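Long-range contacts in ribulose bisphosphate carboxylase (Pyrococcus horikoshii, PDB 2CWX), which probably adds carbon dioxide and water to ribulose 1,5-bisphosphate to give two molecules of 3-phosphoglycerate, as the magnesium-dependent carboxylase of an archaeal AMP degradation pathway: residues V28-E33 / L118-F123; E128-F133 / A302-V307. All blocks are in the same frame, centred on the assembly; numbering follows the deposited sequence.

Interaction 1: residues V28-E33 / L118-F123; sequences VEYYFE and LRLLDF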
ATOM      1  N   VAL A  28      23.829  26.907  28.307  1.00 22.20           N
ATOM      2  CA  VAL A  28      23.173  26.175  29.378  1.00 21.93           C
ATOM      3  C   VAL A  28      23.697  26.721  30.686  1.00 22.93           C
ATOM      4  O   VAL A  28      24.891  27.024  30.814  1.00 22.90           O
ATOM      5  CB  VAL A  28      23.427  24.666  29.305  1.00 21.99           C
ATOM      6  CG1 VAL A  28      22.695  23.930  30.466  1.00 23.50           C
ATOM      7  CG2 VAL A  28      22.954  24.109  27.970  1.00 22.58           C
ATOM      8  N   GLU A  29      22.791  26.880  31.641  1.00 23.79           N
ATOM      9  CA  GLU A  29      23.122  27.364  32.968  1.00 25.67           C
ATOM     10  C   GLU A  29      22.990  26.227  33.953  1.00 25.08           C
ATOM     11  O   GLU A  29      21.942  25.609  34.026  1.00 24.95           O
ATOM     12  CB  GLU A  29      22.170  28.494  33.394  1.00 26.45           C
ATOM     13  CG  GLU A  29      21.977  29.625  32.383  1.00 32.37           C
ATOM     14  CD  GLU A  29      21.251  30.843  32.985  1.00 39.98           C
ATOM     15  OE1 GLU A  29      20.455  31.498  32.256  1.00 39.69           O
ATOM     16  OE2 GLU A  29      21.469  31.139  34.201  1.00 44.69           O
ATOM     17  N   TYR A  30      24.042  25.972  34.723  1.00 25.15           N
ATOM     18  CA  TYR A  30      24.037  24.943  35.750  1.00 25.27           C
ATOM     19  C   TYR A  30      24.333  25.534  37.140  1.00 25.56           C
ATOM     20  O   TYR A  30      25.185  26.421  37.278  1.00 25.49           O
ATOM     21  CB  TYR A  30      25.125  23.901  35.466  1.00 25.12           C
ATOM     22  CG  TYR A  30      25.019  23.150  34.150  1.00 25.18           C
ATOM     23  CD1 TYR A  30      24.244  21.991  34.043  1.00 25.30           C
ATOM     24  CD2 TYR A  30      25.708  23.569  33.036  1.00 24.42           C
ATOM     25  CE1 TYR A  30      24.138  21.296  32.847  1.00 24.27           C
ATOM     26  CE2 TYR A  30      25.628  22.869  31.837  1.00 25.04           C
ATOM     27  CZ  TYR A  30      24.853  21.729  31.755  1.00 24.86           C
ATOM     28  OH  TYR A  30      24.771  21.045  30.570  1.00 24.06           O
ATOM     29  N   TYR A  31      23.659  24.998  38.150  1.00 25.41           N
ATOM     30  CA  TYR A  31      24.122  25.030  39.533  1.00 25.80           C
ATOM     31  C   TYR A  31      24.867  23.737  39.844  1.00 25.92           C
ATOM     32  O   TYR A  31      24.456  22.656  39.432  1.00 25.09           O
ATOM     33  CB  TYR A  31      22.949  25.157  40.484  1.00 26.20           C
ATOM     34  CG  TYR A  31      23.310  24.976  41.957  1.00 26.99           C
ATOM     35  CD1 TYR A  31      23.245  23.720  42.574  1.00 27.93           C
ATOM     36  CD2 TYR A  31      23.711  26.062  42.730  1.00 26.67           C
ATOM     37  CE1 TYR A  31      23.584  23.567  43.936  1.00 27.26           C
ATOM     38  CE2 TYR A  31      24.015  25.915  44.078  1.00 25.23           C
ATOM     39  CZ  TYR A  31      23.962  24.672  44.668  1.00 26.36           C
ATOM     40  OH  TYR A  31      24.283  24.542  46.018  1.00 30.87           O
ATOM     41  N   PHE A  32      25.972  23.841  40.573  1.00 26.75           N
ATOM     42  CA  PHE A  32      26.689  22.668  41.018  1.00 27.61           C
ATOM     43  C   PHE A  32      27.469  22.918  42.322  1.00 28.71           C
ATOM     44  O   PHE A  32      27.730  24.063  42.714  1.00 27.14           O
ATOM     45  CB  PHE A  32      27.651  22.185  39.922  1.00 27.60           C
ATOM     46  CG  PHE A  32      28.825  23.064  39.732  1.00 28.30           C
ATOM     47  CD1 PHE A  32      28.770  24.142  38.857  1.00 28.60           C
ATOM     48  CD2 PHE A  32      30.000  22.824  40.417  1.00 28.97           C
ATOM     49  CE1 PHE A  32      29.863  24.976  38.683  1.00 29.26           C
ATOM     50  CE2 PHE A  32      31.106  23.655  40.243  1.00 30.32           C
ATOM     51  CZ  PHE A  32      31.033  24.731  39.368  1.00 30.43           C
ATOM     52  N   GLU A  33      27.824  21.812  42.967  1.00 29.78           N
ATOM     53  CA  GLU A  33      28.708  21.810  44.129  1.00 30.74           C
ATOM     54  C   GLU A  33      29.847  20.859  43.811  1.00 31.54           C
ATOM     55  O   GLU A  33      29.601  19.671  43.529  1.00 32.37           O
ATOM     56  CB  GLU A  33      27.944  21.321  45.350  1.00 30.46           C
ATOM     57  CG  GLU A  33      26.877  22.298  45.816  1.00 30.29           C
ATOM     58  CD  GLU A  33      25.821  21.642  46.676  1.00 31.39           C
ATOM     59  OE1 GLU A  33      26.073  20.521  47.157  1.00 34.37           O
ATOM     60  OE2 GLU A  33      24.732  22.232  46.856  1.00 32.10           O
ATOM     61  N   LEU A 118      24.361  18.658  40.851  1.00 30.32           N
ATOM     62  CA  LEU A 118      24.334  19.336  39.560  1.00 29.28           C
ATOM     63  C   LEU A 118      22.881  19.509  39.199  1.00 28.62           C
ATOM     64  O   LEU A 118      22.122  18.544  39.244  1.00 28.67           O
ATOM     65  CB  LEU A 118      25.043  18.527  38.479  1.00 28.62           C
ATOM     66  CG  LEU A 118      24.941  19.175  37.095  1.00 28.52           C
ATOM     67  CD1 LEU A 118      25.768  20.453  37.058  1.00 26.35           C
ATOM     68  CD2 LEU A 118      25.342  18.213  35.989  1.00 27.62           C
ATOM     69  N   ARG A 119      22.505  20.742  38.870  1.00 27.97           N
ATOM     70  CA  ARG A 119      21.165  21.074  38.432  1.00 27.24           C
ATOM     71  C   ARG A 119      21.201  21.898  37.143  1.00 26.78           C
ATOM     72  O   ARG A 119      21.841  22.945  37.084  1.00 25.81           O
ATOM     73  CB  ARG A 119      20.476  21.869  39.523  1.00 27.78           C
ATOM     74  CG  ARG A 119      18.955  21.740  39.514  1.00 28.63           C
ATOM     75  CD  ARG A 119      18.251  22.665  40.525  1.00 28.89           C
ATOM     76  NE  ARG A 119      16.828  22.412  40.485  1.00 29.13           N
ATOM     77  CZ  ARG A 119      15.902  23.216  40.935  1.00 31.78           C
ATOM     78  NH1 ARG A 119      16.188  24.406  41.456  1.00 31.84           N
ATOM     79  NH2 ARG A 119      14.651  22.819  40.842  1.00 35.12           N
ATOM     80  N   LEU A 120      20.513  21.420  36.118  1.00 26.33           N
ATOM     81  CA  LEU A 120      20.323  22.181  34.887  1.00 26.45           C
ATOM     82  C   LEU A 120      19.217  23.200  35.140  1.00 24.78           C
ATOM     83  O   LEU A 120      18.086  22.868  35.345  1.00 25.34           O
ATOM     84  CB  LEU A 120      20.021  21.226  33.723  1.00 26.27           C
ATOM     85  CG  LEU A 120      19.549  21.644  32.323  1.00 29.56           C
ATOM     86  CD1 LEU A 120      19.391  23.094  32.074  1.00 29.04           C
ATOM     87  CD2 LEU A 120      20.403  20.986  31.245  1.00 30.60           C
ATOM     88  N   LEU A 121      19.579  24.461  35.134  1.00 24.53           N
ATOM     89  CA  LEU A 121      18.690  25.533  35.542  1.00 24.79           C
ATOM     90  C   LEU A 121      17.882  26.087  34.383  1.00 23.76           C
ATOM     91  O   LEU A 121      16.744  26.429  34.523  1.00 23.20           O
ATOM     92  CB  LEU A 121      19.518  26.660  36.155  1.00 25.10           C
ATOM     93  CG  LEU A 121      19.740  26.760  37.663  1.00 27.19           C
ATOM     94  CD1 LEU A 121      19.478  25.480  38.474  1.00 27.66           C
ATOM     95  CD2 LEU A 121      21.136  27.341  37.964  1.00 27.42           C
ATOM     96  N   ASP A 122      18.502  26.199  33.228  1.00 24.33           N
ATOM     97  CA  ASP A 122      17.873  26.847  32.085  1.00 23.95           C
ATOM     98  C   ASP A 122      18.773  26.662  30.880  1.00 22.78           C
ATOM     99  O   ASP A 122      19.969  26.353  31.033  1.00 22.17           O
ATOM    100  CB  ASP A 122      17.700  28.355  32.366  1.00 25.50           C
ATOM    101  CG  ASP A 122      16.674  29.031  31.448  1.00 26.55           C
ATOM    102  OD1 ASP A 122      15.998  28.364  30.596  1.00 29.34           O
ATOM    103  OD2 ASP A 122      16.490  30.261  31.537  1.00 31.20           O
ATOM    104  N   PHE A 123      18.214  26.836  29.691  1.00 20.97           N
ATOM    105  CA  PHE A 123      19.032  26.820  28.473  1.00 20.92           C
ATOM    106  C   PHE A 123      18.431  27.823  27.500  1.00 21.62           C
ATOM    107  O   PHE A 123      17.237  28.177  27.587  1.00 21.13           O
ATOM    108  CB  PHE A 123      19.178  25.400  27.870  1.00 20.20           C
ATOM    109  CG  PHE A 123      17.902  24.843  27.287  1.00 20.66           C
ATOM    110  CD1 PHE A 123      17.655  24.908  25.936  1.00 19.87           C
ATOM    111  CD2 PHE A 123      16.936  24.278  28.108  1.00 20.58           C
ATOM    112  CE1 PHE A 123      16.473  24.422  25.405  1.00 22.28           C
ATOM    113  CE2 PHE A 123      15.757  23.822  27.605  1.00 21.30           C
ATOM    114  CZ  PHE A 123      15.513  23.878  26.259  1.00 21.26           C
TER
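Y30 and L118 meet on the tightly packed face of two antiparallel strands: the CD1 methyl of L118 lies 3.7 Å from CD1 of the Y30 ring, coming at the ring obliquely, and it also reaches CB of F32. With CG of L118 anti to the backbone N (chi1 176°), the branch leans across to the other strand. The methyl CG1 of V28 sits over one face of the Y30 ring, towards its rim, and touches L120 CD1 at 3.8 Å. I46 of helix 39-49 packs on Y30, F32 and L118, so this face is buried, and the Y30 hydroxyl ends in a hydrogen bond to V105 O. The strands are neighbours in the sheet of the RuBisCO N-terminal domain, and their pairing is interrupted by a classic beta bulge, in which L121 and D122 both stand opposite E29. E29 N gives an almost straight bond to D122 O (2.9 Å, 176°), while E29 O takes L121 N. Beyond the bulge, Y31 and R119 form a hydrogen-bonded pair, R119 N reaching Y31 O at 2.8 Å. L121, at the bulge, turns its side chain toward strand 25-34 and lays CD2 3.8 Å from Y31 CB. Y31 is buried, but the end of its face that bears E29 and D122 is looser, both being partly exposed. There the two acidic side chains run side by side, with E29 OE1 4.2 Å from D122 OD2 and the carboxylate planes 35° apart. Their like charges would probably repel, and the salt bridge from D122 OD1 to K300 NZ probably offsets part of this. R119, on the same face, stretches out from CG to NE, leaving mainly its CB near the Y31 carbonyl.

Interaction 2: residues E128-F133 / A302-V307; sequences EYLRHF and ARMIGV
A Met-aromatic contact joins the end of helix 295-305, in the catalytic barrel domain, to the turn that follows helix 127-130. M304 supplies the methionine and F133 the ring. CE of M304 stands over one face of F133, 4.1 Å from the ring centroid and 23° off its normal, in a CH-pi contact displaced towards the CD1 rim. SD is farther off, above the same face. The M304 chain runs straight through chi2 and bends at chi3 (58°), which turns the methyl in among three side chains: F133, L130, whose CD1 is 3.8 Å from CE, and Y129, which offers its ring edge through CE2. W337 packs against both L130 and M304. F133 belongs to a type I beta turn, L130 to F133, with F133 N bonded to L130 O. Replacing F133 by an alanine would probably leave the M304 methyl without its aromatic face and open a gap between the turn and the helix end. I305 touches the ring more lightly, at CE2, with its CG1 4.4 Å away. The helix itself closes in a Schellman motif, with G306 at positive phi as the C-prime residue and V307 N bonded to A302 O. F133 CB rests 3.3 Å from M304 O, on the side of the ring where the M304 methyl lies.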
ATOM      1  N   GLU A 128      19.200  29.724  15.073  1.00 20.87           N
ATOM      2  CA  GLU A 128      19.484  28.646  14.163  1.00 21.03           C
ATOM      3  C   GLU A 128      19.205  27.225  14.735  1.00 21.10           C
ATOM      4  O   GLU A 128      19.050  26.271  13.979  1.00 20.81           O
ATOM      5  CB  GLU A 128      20.919  28.782  13.589  1.00 22.15           C
ATOM      6  CG  GLU A 128      21.038  29.914  12.549  1.00 21.13           C
ATOM      7  CD  GLU A 128      20.054  29.763  11.372  1.00 21.81           C
ATOM      8  OE1 GLU A 128      19.269  30.711  11.101  1.00 20.21           O
ATOM      9  OE2 GLU A 128      20.057  28.693  10.699  1.00 20.53           O
ATOM     10  N   TYR A 129      19.108  27.084  16.046  1.00 20.40           N
ATOM     11  CA  TYR A 129      18.682  25.832  16.661  1.00 20.69           C
ATOM     12  C   TYR A 129      17.147  25.797  16.773  1.00 21.26           C
ATOM     13  O   TYR A 129      16.471  24.795  16.418  1.00 20.31           O
ATOM     14  CB  TYR A 129      19.338  25.662  18.079  1.00 21.17           C
ATOM     15  CG  TYR A 129      19.059  24.266  18.628  1.00 21.74           C
ATOM     16  CD1 TYR A 129      19.912  23.213  18.340  1.00 21.06           C
ATOM     17  CD2 TYR A 129      17.919  24.001  19.370  1.00 21.60           C
ATOM     18  CE1 TYR A 129      19.659  21.947  18.795  1.00 22.42           C
ATOM     19  CE2 TYR A 129      17.623  22.691  19.807  1.00 22.89           C
ATOM     20  CZ  TYR A 129      18.517  21.668  19.513  1.00 22.99           C
ATOM     21  OH  TYR A 129      18.278  20.354  19.907  1.00 22.96           O
ATOM     22  N   LEU A 130      16.610  26.914  17.260  1.00 21.33           N
ATOM     23  CA  LEU A 130      15.189  27.065  17.575  1.00 21.73           C
ATOM     24  C   LEU A 130      14.310  26.987  16.348  1.00 20.96           C
ATOM     25  O   LEU A 130      13.202  26.476  16.392  1.00 20.44           O
ATOM     26  CB  LEU A 130      14.977  28.415  18.253  1.00 20.97           C
ATOM     27  CG  LEU A 130      13.609  28.656  18.893  1.00 24.96           C
ATOM     28  CD1 LEU A 130      13.230  27.561  19.873  1.00 26.14           C
ATOM     29  CD2 LEU A 130      13.566  30.041  19.633  1.00 27.28           C
ATOM     30  N   ARG A 131      14.823  27.458  15.223  1.00 20.14           N
ATOM     31  CA  ARG A 131      14.055  27.485  13.988  1.00 20.00           C
ATOM     32  C   ARG A 131      13.696  26.099  13.466  1.00 20.11           C
ATOM     33  O   ARG A 131      12.857  25.986  12.601  1.00 20.52           O
ATOM     34  CB  ARG A 131      14.814  28.270  12.904  1.00 19.86           C
ATOM     35  CG  ARG A 131      15.992  27.541  12.275  1.00 19.34           C
ATOM     36  CD  ARG A 131      16.742  28.394  11.304  1.00 19.56           C
ATOM     37  NE  ARG A 131      15.951  28.567  10.087  1.00 19.47           N
ATOM     38  CZ  ARG A 131      16.036  29.577   9.231  1.00 23.06           C
ATOM     39  NH1 ARG A 131      16.904  30.558   9.415  1.00 22.09           N
ATOM     40  NH2 ARG A 131      15.229  29.608   8.178  1.00 20.23           N
ATOM     41  N   HIS A 132      14.331  25.046  13.970  1.00 20.19           N
ATOM     42  CA  HIS A 132      13.999  23.690  13.550  1.00 20.75           C
ATOM     43  C   HIS A 132      12.964  23.052  14.478  1.00 21.17           C
ATOM     44  O   HIS A 132      12.811  21.877  14.423  1.00 20.46           O
ATOM     45  CB  HIS A 132      15.261  22.834  13.464  1.00 20.45           C
ATOM     46  CG  HIS A 132      16.258  23.417  12.528  1.00 20.27           C
ATOM     47  ND1 HIS A 132      17.368  24.127  12.952  1.00 22.23           N
ATOM     48  CD2 HIS A 132      16.229  23.520  11.187  1.00 17.54           C
ATOM     49  CE1 HIS A 132      18.010  24.589  11.887  1.00 19.63           C
ATOM     50  NE2 HIS A 132      17.341  24.238  10.812  1.00 21.96           N
ATOM     51  N   PHE A 133      12.302  23.848  15.326  1.00 21.53           N
ATOM     52  CA  PHE A 133      11.191  23.404  16.162  1.00 21.82           C
ATOM     53  C   PHE A 133       9.990  24.232  15.786  1.00 21.87           C
ATOM     54  O   PHE A 133      10.128  25.409  15.462  1.00 21.50           O
ATOM     55  CB  PHE A 133      11.561  23.579  17.638  1.00 22.17           C
ATOM     56  CG  PHE A 133      12.553  22.582  18.081  1.00 23.59           C
ATOM     57  CD1 PHE A 133      13.911  22.820  17.918  1.00 21.87           C
ATOM     58  CD2 PHE A 133      12.142  21.330  18.469  1.00 24.46           C
ATOM     59  CE1 PHE A 133      14.850  21.828  18.205  1.00 23.42           C
ATOM     60  CE2 PHE A 133      13.073  20.352  18.799  1.00 23.53           C
ATOM     61  CZ  PHE A 133      14.439  20.622  18.674  1.00 25.72           C
ATOM     62  N   ALA A 302       9.437  21.455  26.391  1.00 19.43           N
ATOM     63  CA  ALA A 302       8.059  21.067  25.996  1.00 19.02           C
ATOM     64  C   ALA A 302       7.389  22.117  25.141  1.00 18.99           C
ATOM     65  O   ALA A 302       6.651  21.784  24.225  1.00 20.08           O
ATOM     66  CB  ALA A 302       7.229  20.801  27.214  1.00 19.00           C
ATOM     67  N   ARG A 303       7.665  23.393  25.419  1.00 18.31           N
ATOM     68  CA  ARG A 303       7.121  24.470  24.629  1.00 19.28           C
ATOM     69  C   ARG A 303       7.794  24.482  23.208  1.00 19.28           C
ATOM     70  O   ARG A 303       7.138  24.636  22.212  1.00 18.23           O
ATOM     71  CB  ARG A 303       7.260  25.827  25.336  1.00 18.65           C
ATOM     72  CG  ARG A 303       6.905  27.027  24.446  1.00 18.82           C
ATOM     73  CD  ARG A 303       6.650  28.299  25.201  1.00 19.50           C
ATOM     74  NE  ARG A 303       6.213  29.360  24.301  1.00 20.07           N
ATOM     75  CZ  ARG A 303       6.470  30.657  24.411  1.00 21.47           C
ATOM     76  NH1 ARG A 303       7.166  31.149  25.428  1.00 22.04           N
ATOM     77  NH2 ARG A 303       6.010  31.475  23.465  1.00 22.57           N
ATOM     78  N   MET A 304       9.089  24.242  23.141  1.00 20.15           N
ATOM     79  CA  MET A 304       9.787  24.202  21.835  1.00 21.16           C
ATOM     80  C   MET A 304       9.251  23.151  20.933  1.00 19.81           C
ATOM     81  O   MET A 304       9.014  23.390  19.752  1.00 20.81           O
ATOM     82  CB  MET A 304      11.247  23.881  22.049  1.00 22.08           C
ATOM     83  CG  MET A 304      11.957  24.957  22.637  1.00 27.68           C
ATOM     84  SD  MET A 304      13.725  24.560  22.873  1.00 36.49           S
ATOM     85  CE  MET A 304      14.189  24.210  21.373  1.00 20.14           C
ATOM     86  N   ILE A 305       9.044  21.963  21.481  1.00 20.10           N
ATOM     87  CA  ILE A 305       8.467  20.860  20.706  1.00 20.13           C
ATOM     88  C   ILE A 305       7.061  21.221  20.338  1.00 20.70           C
ATOM     89  O   ILE A 305       6.642  21.123  19.170  1.00 20.85           O
ATOM     90  CB  ILE A 305       8.524  19.533  21.477  1.00 20.25           C
ATOM     91  CG1 ILE A 305       9.953  19.110  21.687  1.00 22.48           C
ATOM     92  CG2 ILE A 305       7.811  18.395  20.700  1.00 21.46           C
ATOM     93  CD1 ILE A 305      10.131  17.964  22.692  1.00 25.72           C
ATOM     94  N   GLY A 306       6.320  21.660  21.339  1.00 21.08           N
ATOM     95  CA  GLY A 306       5.060  22.333  21.112  1.00 20.92           C
ATOM     96  C   GLY A 306       3.872  21.663  21.785  1.00 21.61           C
ATOM     97  O   GLY A 306       2.924  21.344  21.105  1.00 21.82           O
ATOM     98  N   VAL A 307       3.932  21.464  23.096  1.00 21.53           N
ATOM     99  CA  VAL A 307       2.693  21.272  23.879  1.00 22.14           C
ATOM    100  C   VAL A 307       1.907  22.601  23.921  1.00 20.78           C
ATOM    101  O   VAL A 307       2.478  23.639  23.870  1.00 20.46           O
ATOM    102  CB  VAL A 307       2.957  20.734  25.281  1.00 20.94           C
ATOM    103  CG1 VAL A 307       3.836  19.443  25.211  1.00 21.93           C
ATOM    104  CG2 VAL A 307       3.630  21.738  26.147  1.00 23.38           C
TER

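Overall arrangement
From the N terminus, strand 25-34 comes first. After a hairpin of strands 71-78 and 81-89 and helix 98-105, strand 115-124 returns beside it, and interaction 1 closes that loop of 84 residues inside the N-terminal domain. The chain then runs directly into helix 127-130, where interaction 2 opens. Its loop spans 168 residues, taking in much of the barrel before helix 295-305 comes back. The loops therefore follow in series, neither nesting nor crossing. Their centres lie about 20 Å apart, yet they touch where F123 CE1 packs 3.7 Å from M304 SD. One pairs strands within a domain, while the other ties helix 127-130 and the turn at its end to helix 295-305 of the barrel.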